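Local coordinates for uncharacterized protein MJ1480 (Methanocaldococcus jannaschii, PDB 3MGJ), which probably forms part of an ornithine cyclodeaminase that uses NAD(+) to convert ornithine to proline and ammonia, this chain being its N-terminal Saccharop_dh_N domain, at residues D62-L65 with N66-D70; G10-D14 with S15-P19. All blocks are in the same frame, centred on the assembly; numbering follows the deposited sequence.

Overall arrangement
Both contacts are local, each made within one continuous run of chain, and their centres lie about 17 Å apart with the nearest atoms about 7 Å from each other. Interaction 1 sits in the middle of helix 58-74 of a ferredoxin-like fold. Interaction 2 is the turn that leaves strand 2-10 and starts the other helix, 17-27. Strand 2-10 also supplies R4 and I6, which meet interaction 1, so it links the two places. Interaction 1 has a buried aliphatic side and a more open polar side; in interaction 2, I12, I17 and L18 are buried, while I13, D14 and L16 meet the second subunit. Direct backbone hydrogen bonds hold 62-70, whereas a water bridges 10-14 to 15-19.

Interaction 1: residues D62-L65 with N66-D70; sequences DEIL and NELRD
I64 and L68, one helical turn apart, are joined by the bond from L68 N to I64 O, 2.9 Å long and nearly in line with the carbonyl, and N66 N to D62 O, E67 N to E63 O and R69 N to L65 O repeat the same i to i+4 pattern of helix 58-74. The side chains of I64 and L68 lie alongside each other, and methyl CG2 of I64 meets CD2 of L68 at 3.8 Å. I64 CG2 stands anti to its own backbone N (chi1 of CG1 -61°), which brings this methyl forward to its neighbour. L65 slants across L68, with the two CD2 atoms 4.0 Å apart. These branched aliphatic residues suit the face turned to the sheet, where I64 and L65 touch V53 and L65 also reaches I6. A salt bridge from D62 OD1 to R4 ties the helix to strand 2-10. N66 ND2 lies 3.5 Å above the plane of the R69 guanidinium, offset toward its rim, while R69 NH2 and D70 OD1, 3.5 Å apart, form a salt bridge whose hydrogen bond is weak. The helix is thus amphipathic: I64, L65 and L68 pack it on the sheet, D62 adds a polar tie, and N66, R69 and D70 lie toward the more open side.

Interaction 2: residues G10-D14 with S15-P19; sequences GHIID and SLILP
I12 and L18 face each other across the first beta-alpha connection of a ferredoxin-like beta-alpha-beta-beta-alpha-beta fold, in which strand 2-10 hands the chain to helix 17-27. Their side chains cross at about a right angle, and methyl CG2 of I12 meets the branch point of L18, 3.6 Å from CG and 3.7 Å from CD1. With CG2 anti to the backbone N of I12, this methyl is directed at the leucine. One residue earlier, at the start of the helix, I17 CG2 comes up to I12 O at 3.8 Å; chi1 of -167° puts CG1 anti to the backbone N and leaves CG2 between that N and the carbonyl carbon. Branched aliphatic residues fit this partly buried corner, where I12 also touches F37 and L18 packs on I39 of the second subunit. S15 is small enough to tuck its CB against the carbonyls of H11 and I12. Its OG accepts a weak hydrogen bond from I17 N, the first helical residue; L16 between them holds the N-cap position. D14, with a positive phi of 85°, packs on L16 of the second subunit. One water donates to I12 O at 2.8 Å, donates weakly to S15 O, and accepts from L18 N at 2.8 Å.

Interaction 1: residues D62-L65 with N66-D70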
loop_
_atom_site.group_PDB
_atom_site.type_symbol
_atom_site.label_atom_id
_atom_site.label_comp_id
_atom_site.label_asym_id
_atom_site.label_seq_id
_atom_site.Cartn_x
_atom_site.Cartn_y
_atom_site.Cartn_z
ATOM N N ASP A 62 3.463 -23.063 -5.088
ATOM C CA ASP A 62 2.286 -23.195 -5.936
ATOM C C ASP A 62 1.040 -23.414 -5.093
ATOM O O ASP A 62 -0.049 -22.953 -5.428
ATOM C CB ASP A 62 2.463 -24.347 -6.913
ATOM C CG ASP A 62 3.552 -24.083 -7.932
ATOM O OD1 ASP A 62 3.569 -22.987 -8.532
ATOM O OD2 ASP A 62 4.391 -24.983 -8.140
ATOM N N GLU A 63 1.212 -24.130 -3.996
ATOM C CA GLU A 63 0.147 -24.326 -3.047
ATOM C C GLU A 63 -0.299 -23.003 -2.489
ATOM O O GLU A 63 -1.488 -22.748 -2.350
ATOM C CB GLU A 63 0.663 -25.164 -1.898
ATOM C CG GLU A 63 0.320 -26.608 -1.983
ATOM C CD GLU A 63 0.631 -27.294 -0.695
ATOM O OE1 GLU A 63 1.641 -26.907 -0.064
ATOM O OE2 GLU A 63 -0.139 -28.199 -0.304
ATOM N N ILE A 64 0.674 -22.166 -2.143
ATOM C CA ILE A 64 0.404 -20.874 -1.543
ATOM C C ILE A 64 -0.285 -20.000 -2.550
ATOM O O ILE A 64 -1.351 -19.477 -2.307
ATOM C CB ILE A 64 1.698 -20.190 -1.079
ATOM C CG1 ILE A 64 2.392 -21.048 -0.017
ATOM C CG2 ILE A 64 1.394 -18.819 -0.530
ATOM C CD1 ILE A 64 3.706 -20.507 0.472
ATOM N N LEU A 65 0.322 -19.866 -3.710
ATOM C CA LEU A 65 -0.300 -19.100 -4.775
ATOM C C LEU A 65 -1.749 -19.485 -5.056
ATOM O O LEU A 65 -2.561 -18.617 -5.335
ATOM C CB LEU A 65 0.537 -19.167 -6.049
ATOM C CG LEU A 65 1.914 -18.526 -5.931
ATOM C CD1 LEU A 65 2.367 -18.207 -7.306
ATOM C CD2 LEU A 65 1.861 -17.263 -5.121
ATOM N N ASN A 66 -2.076 -20.771 -4.984
ATOM C CA ASN A 66 -3.452 -21.207 -5.213
ATOM C C ASN A 66 -4.441 -20.783 -4.122
ATOM O O ASN A 66 -5.559 -20.366 -4.417
ATOM C CB ASN A 66 -3.517 -22.707 -5.485
ATOM C CG ASN A 66 -2.923 -23.075 -6.854
ATOM O OD1 ASN A 66 -2.658 -24.245 -7.143
ATOM N ND2 ASN A 66 -2.701 -22.062 -7.697
ATOM N N GLU A 67 -4.022 -20.876 -2.868
ATOM C CA GLU A 67 -4.748 -20.260 -1.772
ATOM C C GLU A 67 -4.965 -18.755 -1.967
ATOM O O GLU A 67 -6.050 -18.228 -1.686
ATOM C CB GLU A 67 -3.965 -20.462 -0.492
ATOM C CG GLU A 67 -4.061 -21.857 0.047
ATOM C CD GLU A 67 -5.387 -22.087 0.706
ATOM O OE1 GLU A 67 -5.972 -21.099 1.203
ATOM O OE2 GLU A 67 -5.847 -23.244 0.717
ATOM N N LEU A 68 -3.920 -18.066 -2.422
ATOM C CA LEU A 68 -3.987 -16.631 -2.654
ATOM C C LEU A 68 -4.892 -16.345 -3.834
ATOM O O LEU A 68 -5.534 -15.297 -3.902
ATOM C CB LEU A 68 -2.593 -16.070 -2.929
ATOM C CG LEU A 68 -1.732 -15.495 -1.811
ATOM C CD1 LEU A 68 -2.091 -16.044 -0.445
ATOM C CD2 LEU A 68 -0.305 -15.777 -2.153
ATOM N N ARG A 69 -4.929 -17.283 -4.776
ATOM C CA ARG A 69 -5.780 -17.140 -5.941
ATOM C C ARG A 69 -7.260 -17.265 -5.558
ATOM O O ARG A 69 -8.120 -16.607 -6.149
ATOM C CB ARG A 69 -5.390 -18.161 -7.004
ATOM C CG ARG A 69 -6.235 -18.124 -8.262
ATOM C CD ARG A 69 -6.216 -19.490 -8.938
ATOM N NE ARG A 69 -6.646 -20.538 -8.015
ATOM C CZ ARG A 69 -6.461 -21.843 -8.200
ATOM N NH1 ARG A 69 -5.849 -22.294 -9.292
ATOM N NH2 ARG A 69 -6.893 -22.699 -7.279
ATOM N N ASP A 70 -7.547 -18.087 -4.549
ATOM C CA ASP A 70 -8.924 -18.305 -4.096
ATOM C C ASP A 70 -9.425 -17.171 -3.231
ATOM O O ASP A 70 -10.616 -16.871 -3.209
ATOM C CB ASP A 70 -9.046 -19.614 -3.330
ATOM C CG ASP A 70 -8.953 -20.829 -4.234
ATOM O OD1 ASP A 70 -9.063 -20.639 -5.472
ATOM O OD2 ASP A 70 -8.771 -21.964 -3.706
#

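Interaction 2: residues G10-D14 with S15-P19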
loop_
_atom_site.group_PDB
_atom_site.type_symbol
_atom_site.label_atom_id
_atom_site.label_comp_id
_atom_site.label_asym_id
_atom_site.label_seq_id
_atom_site.Cartn_x
_atom_site.Cartn_y
_atom_site.Cartn_z
ATOM N N GLY A 10 -7.085 -3.387 -7.345
ATOM C CA GLY A 10 -8.367 -2.898 -6.881
ATOM C C GLY A 10 -8.297 -1.969 -5.688
ATOM O O GLY A 10 -7.645 -0.929 -5.724
ATOM N N HIS A 11 -9.002 -2.353 -4.628
ATOM C CA HIS A 11 -9.080 -1.555 -3.420
ATOM C C HIS A 11 -8.224 -2.078 -2.303
ATOM O O HIS A 11 -8.719 -2.503 -1.273
ATOM C CB HIS A 11 -10.521 -1.412 -2.976
ATOM C CG HIS A 11 -11.215 -0.279 -3.650
ATOM N ND1 HIS A 11 -11.313 -0.186 -5.024
ATOM C CD2 HIS A 11 -11.801 0.836 -3.154
ATOM C CE1 HIS A 11 -11.952 0.924 -5.344
ATOM N NE2 HIS A 11 -12.258 1.565 -4.227
ATOM N N ILE A 12 -6.923 -2.012 -2.519
ATOM C CA ILE A 12 -5.958 -2.520 -1.564
ATOM C C ILE A 12 -6.104 -1.881 -0.189
ATOM O O ILE A 12 -6.064 -2.572 0.825
ATOM C CB ILE A 12 -4.522 -2.304 -2.074
ATOM C CG1 ILE A 12 -4.398 -2.851 -3.493
ATOM C CG2 ILE A 12 -3.528 -2.980 -1.142
ATOM C CD1 ILE A 12 -5.168 -4.139 -3.690
ATOM N N ILE A 13 -6.281 -0.562 -0.172
ATOM C CA ILE A 13 -6.379 0.216 1.060
ATOM C C ILE A 13 -7.822 0.379 1.533
ATOM O O ILE A 13 -8.724 0.678 0.737
ATOM C CB ILE A 13 -5.765 1.615 0.867
ATOM C CG1 ILE A 13 -4.345 1.504 0.296
ATOM C CG2 ILE A 13 -5.774 2.392 2.176
ATOM C CD1 ILE A 13 -4.132 2.313 -0.961
ATOM N N ASP A 14 -8.014 0.201 2.838
ATOM C CA ASP A 14 -9.334 0.159 3.480
ATOM C C ASP A 14 -9.886 -1.263 3.368
ATOM O O ASP A 14 -11.031 -1.548 3.703
ATOM C CB ASP A 14 -10.307 1.210 2.921
ATOM C CG ASP A 14 -11.536 1.417 3.819
ATOM O OD1 ASP A 14 -11.398 1.342 5.066
ATOM O OD2 ASP A 14 -12.643 1.650 3.275
ATOM N N SER A 15 -9.026 -2.152 2.899
ATOM C CA SER A 15 -9.293 -3.569 2.906
ATOM C C SER A 15 -8.497 -4.192 4.050
ATOM O O SER A 15 -7.624 -3.553 4.635
ATOM C CB SER A 15 -8.845 -4.177 1.573
ATOM O OG SER A 15 -9.693 -5.241 1.180
ATOM N N LEU A 16 -8.811 -5.438 4.373
ATOM C CA LEU A 16 -7.928 -6.245 5.193
ATOM C C LEU A 16 -7.153 -7.196 4.299
ATOM O O LEU A 16 -6.428 -8.054 4.795
ATOM C CB LEU A 16 -8.722 -7.055 6.211
ATOM C CG LEU A 16 -9.396 -6.257 7.320
ATOM C CD1 LEU A 16 -10.159 -7.180 8.246
ATOM C CD2 LEU A 16 -8.336 -5.502 8.079
ATOM N N ILE A 17 -7.313 -7.038 2.985
ATOM C CA ILE A 17 -6.716 -7.950 2.013
ATOM C C ILE A 17 -5.227 -8.190 2.233
ATOM O O ILE A 17 -4.769 -9.331 2.205
ATOM C CB ILE A 17 -6.915 -7.475 0.549
ATOM C CG1 ILE A 17 -6.570 -8.602 -0.416
ATOM C CG2 ILE A 17 -6.011 -6.306 0.235
ATOM C CD1 ILE A 17 -7.339 -9.875 -0.126
ATOM N N LEU A 18 -4.474 -7.122 2.445
ATOM C CA LEU A 18 -3.033 -7.255 2.595
ATOM C C LEU A 18 -2.628 -8.083 3.797
ATOM O O LEU A 18 -1.824 -8.997 3.673
ATOM C CB LEU A 18 -2.363 -5.889 2.693
ATOM C CG LEU A 18 -2.222 -5.112 1.400
ATOM C CD1 LEU A 18 -1.320 -3.952 1.689
ATOM C CD2 LEU A 18 -1.642 -6.030 0.365
ATOM N N PRO A 19 -3.162 -7.746 4.978
ATOM C CA PRO A 19 -2.792 -8.498 6.178
ATOM C C PRO A 19 -3.249 -9.932 6.063
ATOM O O PRO A 19 -2.688 -10.817 6.707
ATOM C CB PRO A 19 -3.581 -7.799 7.277
ATOM C CG PRO A 19 -3.860 -6.437 6.742
ATOM C CD PRO A 19 -4.056 -6.620 5.291
HETATM O O HOH W 1 -5.113 -4.376 2.811
#